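Local coordinates for mandelate racemase/muconate lactonizing protein (Paenibacillus sp., PDB 3V5C) that binds magnesium in an enolase fold and probably dehydrates galacturonate, as a member of the mandelate racemase/muconate lactonizing family, at residues W12-I17 with A48-D53; E18-T23 with Y376-S381; Y58-H63 with L95-L100; L103-G108 with A361-G366. The protein carries 1 engineered substitution. One frame throughout, in Å; residues are numbered along the deposited sequence.

Interaction 1 (W12-I17 with A48-D53)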
loop_
_atom_site.group_PDB
_atom_site.type_symbol
_atom_site.label_atom_id
_atom_site.label_comp_id
_atom_site.label_asym_id
_atom_site.label_seq_id
_atom_site.Cartn_x
_atom_site.Cartn_y
_atom_site.Cartn_z
ATOM N N TRP A 12 13.768 3.641 29.382
ATOM C CA TRP A 12 12.886 2.706 28.672
ATOM C C TRP A 12 13.693 1.871 27.685
ATOM O O TRP A 12 14.244 2.402 26.724
ATOM C CB TRP A 12 11.786 3.453 27.922
ATOM C CG TRP A 12 10.801 4.184 28.806
ATOM C CD1 TRP A 12 10.710 4.122 30.171
ATOM C CD2 TRP A 12 9.774 5.088 28.377
ATOM N NE1 TRP A 12 9.697 4.937 30.613
ATOM C CE2 TRP A 12 9.104 5.539 29.535
ATOM C CE3 TRP A 12 9.358 5.562 27.128
ATOM C CZ2 TRP A 12 8.040 6.446 29.478
ATOM C CZ3 TRP A 12 8.302 6.458 27.074
ATOM C CH2 TRP A 12 7.654 6.889 28.244
ATOM N N LYS A 13 13.759 0.565 27.932
ATOM C CA LYS A 13 14.591 -0.314 27.143
ATOM C C LYS A 13 13.764 -1.394 26.455
ATOM O O LYS A 13 12.677 -1.763 26.922
ATOM C CB LYS A 13 15.650 -0.978 28.027
ATOM C CG LYS A 13 16.678 -0.006 28.609
ATOM C CD LYS A 13 17.646 -0.723 29.542
ATOM C CE LYS A 13 18.835 0.171 29.856
ATOM N NZ LYS A 13 19.570 -0.264 31.082
ATOM N N VAL A 14 14.308 -1.901 25.358
ATOM C CA VAL A 14 13.734 -3.058 24.690
ATOM C C VAL A 14 13.953 -4.274 25.591
ATOM O O VAL A 14 15.084 -4.635 25.891
ATOM C CB VAL A 14 14.391 -3.288 23.324
ATOM C CG1 VAL A 14 13.791 -4.529 22.664
ATOM C CG2 VAL A 14 14.227 -2.049 22.442
ATOM N N GLU A 15 12.862 -4.890 26.048
ATOM C CA GLU A 15 12.952 -6.028 26.957
ATOM C C GLU A 15 12.737 -7.363 26.248
ATOM O O GLU A 15 13.336 -8.373 26.610
ATOM C CB GLU A 15 11.943 -5.866 28.093
ATOM C CG GLU A 15 12.158 -4.582 28.880
ATOM C CD GLU A 15 10.989 -4.227 29.777
ATOM O OE1 GLU A 15 9.881 -4.798 29.615
ATOM O OE2 GLU A 15 11.187 -3.371 30.656
ATOM N N LYS A 16 11.905 -7.359 25.209
ATOM C CA LYS A 16 11.594 -8.600 24.520
ATOM C C LYS A 16 11.158 -8.296 23.095
ATOM O O LYS A 16 10.567 -7.242 22.832
ATOM C CB LYS A 16 10.469 -9.328 25.259
ATOM C CG LYS A 16 10.302 -10.798 24.916
ATOM C CD LYS A 16 9.202 -11.405 25.805
ATOM C CE LYS A 16 9.201 -12.923 25.736
ATOM N NZ LYS A 16 8.223 -13.521 26.691
ATOM N N ILE A 17 11.514 -9.197 22.182
ATOM C CA ILE A 17 11.064 -9.145 20.798
ATOM C C ILE A 17 10.595 -10.548 20.430
ATOM O O ILE A 17 11.326 -11.518 20.623
ATOM C CB ILE A 17 12.195 -8.708 19.841
ATOM C CG1 ILE A 17 12.626 -7.269 20.146
ATOM C CG2 ILE A 17 11.720 -8.821 18.371
ATOM C CD1 ILE A 17 13.936 -6.871 19.445
ATOM N N ALA A 48 5.818 -8.755 14.453
ATOM C CA ALA A 48 6.597 -8.798 15.680
ATOM C C ALA A 48 5.833 -8.110 16.799
ATOM O O ALA A 48 5.090 -7.151 16.582
ATOM C CB ALA A 48 7.961 -8.137 15.493
ATOM N N ARG A 49 6.050 -8.600 18.012
ATOM C CA ARG A 49 5.536 -8.000 19.218
ATOM C C ARG A 49 6.763 -7.540 20.018
ATOM O O ARG A 49 7.634 -8.350 20.342
ATOM C CB ARG A 49 4.740 -9.048 20.000
ATOM C CG ARG A 49 4.211 -8.599 21.357
ATOM C CD ARG A 49 3.134 -9.584 21.856
ATOM N NE ARG A 49 3.679 -10.860 22.327
ATOM C CZ ARG A 49 2.951 -11.964 22.515
ATOM N NH1 ARG A 49 3.525 -13.069 22.978
ATOM N NH2 ARG A 49 1.652 -11.971 22.238
ATOM N N ILE A 50 6.858 -6.247 20.293
ATOM C CA ILE A 50 7.992 -5.736 21.073
ATOM C C ILE A 50 7.505 -5.337 22.461
ATOM O O ILE A 50 6.396 -4.827 22.618
ATOM C CB ILE A 50 8.684 -4.542 20.354
ATOM C CG1 ILE A 50 10.041 -4.202 20.987
ATOM C CG2 ILE A 50 7.764 -3.301 20.294
ATOM C CD1 ILE A 50 10.881 -3.238 20.133
ATOM N N THR A 51 8.328 -5.571 23.480
ATOM C CA THR A 51 7.970 -5.136 24.826
ATOM C C THR A 51 9.028 -4.152 25.290
ATOM O O THR A 51 10.213 -4.477 25.288
ATOM C CB THR A 51 7.943 -6.317 25.808
ATOM O OG1 THR A 51 7.024 -7.326 25.350
ATOM C CG2 THR A 51 7.512 -5.833 27.193
ATOM N N ILE A 52 8.587 -2.956 25.659
ATOM C CA ILE A 52 9.464 -1.897 26.150
ATOM C C ILE A 52 8.835 -1.379 27.430
ATOM O O ILE A 52 7.640 -1.073 27.463
ATOM C CB ILE A 52 9.587 -0.741 25.135
ATOM C CG1 ILE A 52 10.262 -1.212 23.847
ATOM C CG2 ILE A 52 10.353 0.454 25.759
ATOM C CD1 ILE A 52 10.022 -0.270 22.666
ATOM N N ASP A 53 9.635 -1.303 28.493
ATOM C CA ASP A 53 9.137 -0.812 29.776
ATOM C C ASP A 53 7.785 -1.440 30.141
ATOM O O ASP A 53 6.845 -0.736 30.507
ATOM C CB ASP A 53 9.011 0.717 29.739
ATOM C CG ASP A 53 8.749 1.313 31.110
ATOM O OD1 ASP A 53 9.353 0.811 32.076
ATOM O OD2 ASP A 53 7.944 2.260 31.217
#
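Two backbone N-H groups share Thr51 O. Glu15 N bonds Thr51 O at 2.8 Å, while Lys16 N adds a weak bond of 3.3 Å. Two residues set against one make a classic beta bulge, and it moves the register of the antiparallel strands 14-30 and 42-52 by one residue. Thr51 N in turn donates to Lys16 O at 2.9 Å, and regular pairing continues to Ile17 with Ile50. In the other direction Asp53 N reaches Lys13 O only weakly.

The side chain of Asp53 has CG anti to its backbone N (chi1 -169°), which carries the carboxylate over one face of the Trp12 indole, the two planes 15° apart. Asp53 CB makes a CH-pi contact with the face of the five-membered ring, 4.2 Å from its centroid. Asp53 OD2 comes within 3.3 Å of Trp12 NE1, but the angle is too poor for a hydrogen bond; OD2 is paired with Arg106 NH1 in a salt bridge, and Arg106 itself makes a cation-pi contact with Trp12. Glu15 OE1 is taken by Gly54 N. On the face bearing Val14, Ile17, Ile50 and Ile52, Val14 CG1 meets Ile50 CD1 at 4.1 Å, and Ile17 CG1 lies beside Ile50 CG1.

The chemistry thus separates along the hairpin: the bulge concentrates backbone donors on one carbonyl, hydrocarbon fills one face, and the Asp53 carboxylate is probably neutralised by Arg106, while the indole face packs against it.

Interaction 2 (E18-T23 with Y376-S381)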
loop_
_atom_site.group_PDB
_atom_site.type_symbol
_atom_site.label_atom_id
_atom_site.label_comp_id
_atom_site.label_asym_id
_atom_site.label_seq_id
_atom_site.Cartn_x
_atom_site.Cartn_y
_atom_site.Cartn_z
ATOM N N GLU A 18 9.362 -10.649 19.928
ATOM C CA GLU A 18 8.788 -11.927 19.542
ATOM C C GLU A 18 8.277 -11.814 18.120
ATOM O O GLU A 18 7.880 -10.734 17.686
ATOM C CB GLU A 18 7.644 -12.293 20.472
ATOM C CG GLU A 18 8.065 -12.381 21.923
ATOM C CD GLU A 18 6.873 -12.390 22.859
ATOM O OE1 GLU A 18 6.403 -11.293 23.237
ATOM O OE2 GLU A 18 6.410 -13.494 23.204
ATOM N N PHE A 19 8.287 -12.937 17.411
ATOM C CA PHE A 19 7.960 -12.952 15.990
ATOM C C PHE A 19 7.037 -14.104 15.666
ATOM O O PHE A 19 7.229 -15.221 16.146
ATOM C CB PHE A 19 9.245 -13.094 15.173
ATOM C CG PHE A 19 9.017 -13.152 13.691
ATOM C CD1 PHE A 19 8.846 -14.372 13.050
ATOM C CD2 PHE A 19 8.956 -11.988 12.945
ATOM C CE1 PHE A 19 8.627 -14.415 11.672
ATOM C CE2 PHE A 19 8.739 -12.031 11.574
ATOM C CZ PHE A 19 8.571 -13.239 10.943
ATOM N N ALA A 20 6.070 -13.846 14.795
ATOM C CA ALA A 20 5.163 -14.890 14.341
ATOM C C ALA A 20 4.583 -14.542 12.989
ATOM O O ALA A 20 4.502 -13.368 12.623
ATOM C CB ALA A 20 4.042 -15.090 15.342
ATOM N N LYS A 21 4.156 -15.564 12.257
ATOM C CA LYS A 21 3.499 -15.359 10.967
ATOM C C LYS A 21 2.019 -15.633 11.146
ATOM O O LYS A 21 1.642 -16.719 11.590
ATOM C CB LYS A 21 4.107 -16.286 9.905
ATOM C CG LYS A 21 3.378 -16.306 8.564
ATOM C CD LYS A 21 3.960 -17.364 7.623
ATOM C CE LYS A 21 5.450 -17.154 7.377
ATOM N NZ LYS A 21 5.720 -15.942 6.544
ATOM N N LEU A 22 1.191 -14.622 10.862
ATOM C CA LEU A 22 -0.263 -14.726 10.922
ATOM C C LEU A 22 -0.811 -15.064 9.535
ATOM O O LEU A 22 -0.208 -14.704 8.526
ATOM C CB LEU A 22 -0.879 -13.402 11.397
ATOM C CG LEU A 22 -1.011 -13.182 12.910
ATOM C CD1 LEU A 22 0.265 -13.491 13.644
ATOM C CD2 LEU A 22 -1.483 -11.754 13.185
ATOM N N THR A 23 -1.945 -15.760 9.501
ATOM C CA THR A 23 -2.519 -16.219 8.244
ATOM C C THR A 23 -3.985 -15.839 8.157
ATOM O O THR A 23 -4.675 -15.753 9.169
ATOM C CB THR A 23 -2.396 -17.748 8.125
ATOM O OG1 THR A 23 -3.079 -18.367 9.218
ATOM C CG2 THR A 23 -0.929 -18.173 8.132
ATOM N N TYR A 376 0.744 -18.442 20.828
ATOM C CA TYR A 376 0.755 -19.795 20.288
ATOM C C TYR A 376 1.591 -19.899 19.012
ATOM O O TYR A 376 2.386 -20.824 18.861
ATOM C CB TYR A 376 -0.676 -20.274 20.018
ATOM C CG TYR A 376 -0.730 -21.585 19.262
ATOM C CD1 TYR A 376 -0.488 -22.787 19.905
ATOM C CD2 TYR A 376 -0.997 -21.611 17.899
ATOM C CE1 TYR A 376 -0.536 -23.992 19.222
ATOM C CE2 TYR A 376 -1.055 -22.811 17.203
ATOM C CZ TYR A 376 -0.824 -24.002 17.875
ATOM O OH TYR A 376 -0.869 -25.203 17.194
ATOM N N LEU A 377 1.391 -18.954 18.094
ATOM C CA LEU A 377 2.126 -18.949 16.837
ATOM C C LEU A 377 3.628 -18.692 17.018
ATOM O O LEU A 377 4.454 -19.272 16.312
ATOM C CB LEU A 377 1.530 -17.909 15.889
ATOM C CG LEU A 377 0.124 -18.302 15.412
ATOM C CD1 LEU A 377 -0.507 -17.207 14.550
ATOM C CD2 LEU A 377 0.139 -19.629 14.663
ATOM N N ILE A 378 3.974 -17.814 17.953
ATOM C CA ILE A 378 5.374 -17.544 18.270
ATOM C C ILE A 378 6.030 -18.849 18.725
ATOM O O ILE A 378 7.107 -19.235 18.264
ATOM C CB ILE A 378 5.490 -16.506 19.415
ATOM C CG1 ILE A 378 5.061 -15.121 18.928
ATOM C CG2 ILE A 378 6.917 -16.452 19.955
ATOM C CD1 ILE A 378 4.742 -14.122 20.072
ATOM N N ASN A 379 5.345 -19.544 19.620
ATOM C CA ASN A 379 5.926 -20.713 20.234
ATOM C C ASN A 379 5.978 -21.914 19.294
ATOM O O ASN A 379 6.923 -22.700 19.325
ATOM C CB ASN A 379 5.194 -21.008 21.540
ATOM C CG ASN A 379 5.775 -20.225 22.708
ATOM O OD1 ASN A 379 6.614 -20.738 23.441
ATOM N ND2 ASN A 379 5.353 -18.978 22.869
ATOM N N ARG A 380 4.963 -22.041 18.449
ATOM C CA ARG A 380 4.899 -23.155 17.522
ATOM C C ARG A 380 5.905 -23.002 16.391
ATOM O O ARG A 380 6.718 -23.891 16.145
ATOM C CB ARG A 380 3.496 -23.273 16.934
ATOM C CG ARG A 380 3.345 -24.444 15.986
ATOM C CD ARG A 380 1.996 -24.392 15.293
ATOM N NE ARG A 380 1.830 -23.151 14.547
ATOM C CZ ARG A 380 2.030 -23.037 13.239
ATOM N NH1 ARG A 380 2.396 -24.095 12.527
ATOM N NH2 ARG A 380 1.855 -21.869 12.639
ATOM N N SER A 381 5.844 -21.863 15.710
ATOM C CA SER A 381 6.597 -21.668 14.479
ATOM C C SER A 381 7.512 -20.442 14.455
ATOM O O SER A 381 8.379 -20.325 13.587
ATOM C CB SER A 381 5.633 -21.579 13.299
ATOM O OG SER A 381 4.948 -22.801 13.121
HETATM O O HOH W 1 4.785 -18.191 13.517
#
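Ile378 and Leu377 straddle Ala20, and nearly all of this contact is apolar. The helix segment 376-380 lies across the strand at 105°, with an axis separation of 6.9 Å. The small Ala20 methyl lets the backbones come close: Ala20 CB meets Ile378 CG1 at 3.7 Å and Leu377 CB at 3.8 Å. Ile378 has CG1 anti to its carbonyl carbon (chi1 -70°), a setting that runs the branch along the strand, past Phe19 O, until CD1 rests 3.5 Å from Glu18 CB and beside Glu18 OE2. At the other end Leu377 CD1 touches Leu22 CD1 at 3.9 Å, the two leucines crossing at about a right angle.

Polar linkage comes through one water. It accepts from Lys21 N at 3.0 Å and donates to Leu377 O, also at 3.0 Å. Leu377 O is held from a second quarter as well, by Ser381 N in the last turn of the helix. The charged ends are paired beyond the two segments: Glu18 OE1 in a salt bridge to Arg49 NE, Lys21 NZ in another to Asp46 OD1.

Strand 42-52 runs alongside 18-23 as its antiparallel sheet neighbour, bonded through Arg49, Ile47 and Val45. Helix 371-380 lies across one face of this sheet, where Ile378 also touches Arg49, and strand 383-386 follows it back into the same sheet, bringing the Trp383 ring to meet that of Phe19, nearly parallel.

Interaction 3 (Y58-H63 with L95-L100)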
loop_
_atom_site.group_PDB
_atom_site.type_symbol
_atom_site.label_atom_id
_atom_site.label_comp_id
_atom_site.label_asym_id
_atom_site.label_seq_id
_atom_site.Cartn_x
_atom_site.Cartn_y
_atom_site.Cartn_z
ATOM N N TYR A 58 2.675 -3.978 18.618
ATOM C CA TYR A 58 2.614 -4.979 17.564
ATOM C C TYR A 58 2.782 -4.321 16.193
ATOM O O TYR A 58 2.305 -3.204 15.965
ATOM C CB TYR A 58 1.220 -5.608 17.559
ATOM C CG TYR A 58 0.948 -6.684 18.590
ATOM C CD1 TYR A 58 1.109 -8.033 18.263
ATOM C CD2 TYR A 58 0.446 -6.372 19.852
ATOM C CE1 TYR A 58 0.830 -9.036 19.168
ATOM C CE2 TYR A 58 0.162 -7.394 20.784
ATOM C CZ TYR A 58 0.361 -8.708 20.430
ATOM O OH TYR A 58 0.084 -9.733 21.313
ATOM N N GLY A 59 3.407 -5.023 15.255
ATOM C CA GLY A 59 3.384 -4.547 13.878
ATOM C C GLY A 59 4.071 -5.444 12.875
ATOM O O GLY A 59 4.708 -6.424 13.240
ATOM N N SER A 60 3.925 -5.106 11.596
ATOM C CA SER A 60 4.687 -5.756 10.524
ATOM C C SER A 60 6.173 -5.793 10.872
ATOM O O SER A 60 6.702 -4.852 11.464
ATOM C CB SER A 60 4.482 -4.982 9.220
ATOM O OG SER A 60 5.421 -5.374 8.229
ATOM N N SER A 61 6.829 -6.892 10.537
ATOM C CA SER A 61 8.279 -6.978 10.707
ATOM C C SER A 61 8.832 -7.839 9.587
ATOM O O SER A 61 8.343 -8.955 9.381
ATOM C CB SER A 61 8.626 -7.592 12.068
ATOM O OG SER A 61 10.030 -7.812 12.170
ATOM N N ILE A 62 9.827 -7.331 8.858
ATOM C CA ILE A 62 10.508 -8.139 7.853
ATOM C C ILE A 62 12.015 -8.060 8.047
ATOM O O ILE A 62 12.521 -7.131 8.687
ATOM C CB ILE A 62 10.109 -7.748 6.411
ATOM C CG1 ILE A 62 10.590 -6.340 6.071
ATOM C CG2 ILE A 62 8.584 -7.897 6.225
ATOM C CD1 ILE A 62 10.542 -6.006 4.565
ATOM N N HIS A 63 12.720 -9.051 7.507
ATOM C CA HIS A 63 14.181 -9.079 7.540
ATOM C C HIS A 63 14.727 -9.122 8.967
ATOM O O HIS A 63 15.784 -8.553 9.238
ATOM C CB HIS A 63 14.748 -7.853 6.829
ATOM C CG HIS A 63 14.484 -7.828 5.358
ATOM N ND1 HIS A 63 13.568 -8.657 4.750
ATOM C CD2 HIS A 63 15.026 -7.076 4.370
ATOM C CE1 HIS A 63 13.551 -8.414 3.451
ATOM N NE2 HIS A 63 14.427 -7.461 3.195
ATOM N N LEU A 95 11.554 -3.232 12.902
ATOM C CA LEU A 95 10.882 -2.776 14.114
ATOM C C LEU A 95 10.089 -1.472 14.053
ATOM O O LEU A 95 9.472 -1.098 15.054
ATOM C CB LEU A 95 11.906 -2.675 15.266
ATOM C CG LEU A 95 12.543 -3.956 15.792
ATOM C CD1 LEU A 95 13.582 -3.577 16.874
ATOM C CD2 LEU A 95 11.486 -4.899 16.328
ATOM N N GLU A 96 10.061 -0.784 12.922
ATOM C CA GLU A 96 9.401 0.523 12.918
ATOM C C GLU A 96 7.929 0.383 13.293
ATOM O O GLU A 96 7.374 1.221 14.001
ATOM C CB GLU A 96 9.522 1.255 11.583
ATOM C CG GLU A 96 8.815 0.603 10.406
ATOM C CD GLU A 96 9.119 1.326 9.108
ATOM O OE1 GLU A 96 8.796 0.763 8.059
ATOM O OE2 GLU A 96 9.671 2.449 9.154
ATOM N N TYR A 97 7.285 -0.667 12.804
ATOM C CA TYR A 97 5.864 -0.783 13.064
ATOM C C TYR A 97 5.558 -1.143 14.519
ATOM O O TYR A 97 4.786 -0.449 15.168
ATOM C CB TYR A 97 5.160 -1.700 12.039
ATOM C CG TYR A 97 5.006 -1.039 10.678
ATOM C CD1 TYR A 97 4.190 0.082 10.525
ATOM C CD2 TYR A 97 5.686 -1.505 9.548
ATOM C CE1 TYR A 97 4.021 0.719 9.318
ATOM C CE2 TYR A 97 5.507 -0.871 8.310
ATOM C CZ TYR A 97 4.683 0.256 8.216
ATOM O OH TYR A 97 4.477 0.905 7.016
ATOM N N PRO A 98 6.165 -2.220 15.044
ATOM C CA PRO A 98 5.961 -2.439 16.486
ATOM C C PRO A 98 6.373 -1.229 17.352
ATOM O O PRO A 98 5.728 -0.975 18.373
ATOM C CB PRO A 98 6.863 -3.644 16.801
ATOM C CG PRO A 98 7.126 -4.307 15.452
ATOM C CD PRO A 98 7.036 -3.231 14.412
ATOM N N VAL A 99 7.431 -0.511 16.985
ATOM C CA VAL A 99 7.841 0.642 17.792
ATOM C C VAL A 99 6.838 1.792 17.708
ATOM O O VAL A 99 6.472 2.407 18.725
ATOM C CB VAL A 99 9.270 1.113 17.418
ATOM C CG1 VAL A 99 9.531 2.518 17.936
ATOM C CG2 VAL A 99 10.277 0.137 17.998
ATOM N N LEU A 100 6.353 2.070 16.511
ATOM C CA LEU A 100 5.350 3.115 16.377
ATOM C C LEU A 100 4.067 2.732 17.118
ATOM O O LEU A 100 3.421 3.578 17.739
ATOM C CB LEU A 100 5.085 3.426 14.897
ATOM C CG LEU A 100 6.199 4.213 14.209
ATOM C CD1 LEU A 100 6.001 4.177 12.707
ATOM C CD2 LEU A 100 6.219 5.648 14.695
HETATM O O HOH W 2 8.568 -2.829 11.314
#
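One water ties Ser60 O to Tyr97 N, donating to the Ser60 carbonyl oxygen at 2.8 Å and accepting from Tyr97 N at 2.9 Å. The N atoms of Tyr97 and Pro98 make no bond to the turn before, Pro98 having no N-H at all; helix 92-107 is kinked here, and the water accepts from the Tyr97 amide. The previous turn is served from the segment 58-63 side: Ser61 OG bonds Gln94 O, and Ile62 makes a backbone bond with Leu93.

The two backbones come close. Gly59 and Pro98 have their CA atoms 4.2 Å apart, and with no side chain on Gly59 its CA can settle 3.8 Å from Tyr97 CB. The proline ring lies against the strand backbone, with Pro98 CD 3.4 Å from Ser60 O and Pro98 CG near Gly59 N. Tyr97 has CG anti to its carbonyl carbon (chi1 -74°), and the ring passes Ser60 obliquely, Tyr97 CD2 standing 3.7 Å from Ser60 CB.

Both tyrosines are tethered at their far ends. Tyr97 OH bonds Ile286 O while its ring meets Tyr317 edge-to-face; Tyr58 OH is gripped by Asp371 and Arg49, and its ring stacks on Phe369. A proline-kinked helix laid antiparallel on a sheet strand, with an aromatic side chain reaching barrel helix 317-325, fits the enolase superfamily, in which an N-terminal alpha+beta capping domain packs on the barrel domain.

Interaction 4 (L103-G108 with A361-G366)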
loop_
_atom_site.group_PDB
_atom_site.type_symbol
_atom_site.label_atom_id
_atom_site.label_comp_id
_atom_site.label_asym_id
_atom_site.label_seq_id
_atom_site.Cartn_x
_atom_site.Cartn_y
_atom_site.Cartn_z
ATOM N N LEU A 103 4.712 3.295 20.834
ATOM C CA LEU A 103 4.654 4.716 21.202
ATOM C C LEU A 103 3.206 5.178 21.293
ATOM O O LEU A 103 2.833 5.911 22.213
ATOM C CB LEU A 103 5.460 5.591 20.219
ATOM C CG LEU A 103 6.988 5.534 20.285
ATOM C CD1 LEU A 103 7.605 6.231 19.066
ATOM C CD2 LEU A 103 7.502 6.165 21.581
ATOM N N GLY A 104 2.378 4.734 20.345
ATOM C CA GLY A 104 0.959 5.024 20.385
ATOM C C GLY A 104 0.286 4.465 21.631
ATOM O O GLY A 104 -0.491 5.165 22.280
ATOM N N GLN A 105 0.600 3.221 21.990
ATOM C CA GLN A 105 0.018 2.628 23.202
ATOM C C GLN A 105 0.436 3.409 24.452
ATOM O O GLN A 105 -0.406 3.711 25.306
ATOM C CB GLN A 105 0.393 1.148 23.362
ATOM C CG GLN A 105 0.047 0.260 22.156
ATOM C CD GLN A 105 -1.427 0.268 21.789
ATOM O OE1 GLN A 105 -2.315 0.295 22.655
ATOM N NE2 GLN A 105 -1.696 0.248 20.496
ATOM N N ARG A 106 1.726 3.733 24.545
ATOM C CA ARG A 106 2.283 4.383 25.733
ATOM C C ARG A 106 1.711 5.786 25.911
ATOM O O ARG A 106 1.313 6.178 27.021
ATOM C CB ARG A 106 3.814 4.418 25.623
ATOM C CG ARG A 106 4.549 5.196 26.737
ATOM C CD ARG A 106 4.074 4.842 28.146
ATOM N NE ARG A 106 4.252 3.450 28.549
ATOM C CZ ARG A 106 5.365 2.942 29.079
ATOM N NH1 ARG A 106 6.444 3.694 29.226
ATOM N NH2 ARG A 106 5.410 1.666 29.437
ATOM N N GLN A 107 1.638 6.533 24.815
ATOM C CA GLN A 107 1.157 7.915 24.849
ATOM C C GLN A 107 -0.363 8.030 24.712
ATOM O O GLN A 107 -0.927 9.118 24.893
ATOM C CB GLN A 107 1.812 8.749 23.742
ATOM C CG GLN A 107 3.318 8.943 23.844
ATOM C CD GLN A 107 3.843 9.867 22.748
ATOM O OE1 GLN A 107 3.331 10.974 22.549
ATOM N NE2 GLN A 107 4.854 9.407 22.023
ATOM N N GLY A 108 -1.025 6.924 24.375
ATOM C CA GLY A 108 -2.465 6.917 24.200
ATOM C C GLY A 108 -2.878 7.770 23.016
ATOM O O GLY A 108 -3.835 8.532 23.097
ATOM N N ALA A 361 -9.373 6.628 15.948
ATOM C CA ALA A 361 -8.492 7.464 16.754
ATOM C C ALA A 361 -7.936 6.728 17.969
ATOM O O ALA A 361 -7.448 7.355 18.917
ATOM C CB ALA A 361 -9.228 8.727 17.196
ATOM N N THR A 362 -7.961 5.407 17.911
ATOM C CA THR A 362 -7.466 4.567 18.992
ATOM C C THR A 362 -5.933 4.474 18.997
ATOM O O THR A 362 -5.278 4.826 18.022
ATOM C CB THR A 362 -8.088 3.181 18.891
ATOM O OG1 THR A 362 -7.990 2.744 17.541
ATOM C CG2 THR A 362 -9.579 3.252 19.249
ATOM N N PRO A 363 -5.353 4.030 20.117
ATOM C CA PRO A 363 -3.895 4.127 20.242
ATOM C C PRO A 363 -3.126 3.301 19.214
ATOM O O PRO A 363 -3.582 2.237 18.763
ATOM C CB PRO A 363 -3.628 3.588 21.659
ATOM C CG PRO A 363 -4.938 3.789 22.397
ATOM C CD PRO A 363 -5.992 3.543 21.358
ATOM N N GLY A 364 -1.943 3.792 18.877
ATOM C CA GLY A 364 -1.057 3.121 17.936
ATOM C C GLY A 364 -1.699 3.028 16.566
ATOM O O GLY A 364 -2.238 4.014 16.034
ATOM N N PHE A 365 -1.655 1.845 15.973
ATOM C CA PHE A 365 -2.278 1.665 14.664
ATOM C C PHE A 365 -3.736 1.219 14.758
ATOM O O PHE A 365 -4.354 0.933 13.746
ATOM C CB PHE A 365 -1.469 0.714 13.760
ATOM C CG PHE A 365 -0.160 1.299 13.278
ATOM C CD1 PHE A 365 -0.126 2.189 12.205
ATOM C CD2 PHE A 365 1.022 0.972 13.914
ATOM C CE1 PHE A 365 1.081 2.736 11.756
ATOM C CE2 PHE A 365 2.234 1.498 13.481
ATOM C CZ PHE A 365 2.263 2.399 12.398
ATOM N N GLY A 366 -4.294 1.194 15.964
ATOM C CA GLY A 366 -5.715 0.912 16.103
ATOM C C GLY A 366 -6.109 -0.519 15.775
ATOM O O GLY A 366 -7.285 -0.828 15.638
HETATM O O HOH W 3 -5.657 7.095 21.107
#
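Gly104 and Gly364 meet where the last turns of helix 92-107 press on a type II' beta turn, Pro363 to Gly366, in a loop following strand 356-359. In enolase-fold terms this joins a helix of the N-terminal capping region to a loop of the C-terminal barrel region.

The van der Waals part depends on glycines. The CA atoms of Gly104 and Gly364 are just 3.7 Å apart, and no side chain intervenes. Gly364 has a positive phi of 63°, which suits the second position of a II' turn, and the turn is closed by Gly366 N donating to Pro363 O at 3.1 Å. Pro363 lies against the helix end, its CB 3.6 Å from Gly104 O and 3.7 Å from Gln105 OE1.

Direct polar contact is slight. Gln105 bends at chi2 (-58°), which turns the amide across Pro363, and NE2 gives Pro363 O a weak, strongly angled bond of 3.2 Å. The firmer partner of NE2 is Asp101 OD1, which also receives Phe365 N; one carboxylate oxygen of the helix therefore positions both the glutamine amide and the turn. Gly364 makes further backbone bonds with Lys109, just past helix 92-107, and with Val111 at the start of helix 111-115.

Water supplies the remaining link. At Gly108, where the helix stops with positive phi, one water donates weakly to Gly108 O at 3.1 Å and more firmly to Ala361 O at 2.8 Å.

The first three contacts share one antiparallel sheet: interactions 1 and 2 both use strand 14-30, and interaction 3 sits on strand 55-60, next to strand 42-52. Helix 92-107 then carries interactions 3 and 4, whose centres are about 14 Å apart and which meet where Tyr97 and Leu100 pack on Phe365. Interactions 1 and 3 are closest, centres about 11 Å apart; interactions 2 and 4 do not touch. Along the chain, 1, 3 and 4 follow in series, whereas 2 joins strand 14-30 to the late helix 371-380. The capping region is thus built from both chain ends and tied to the barrel region.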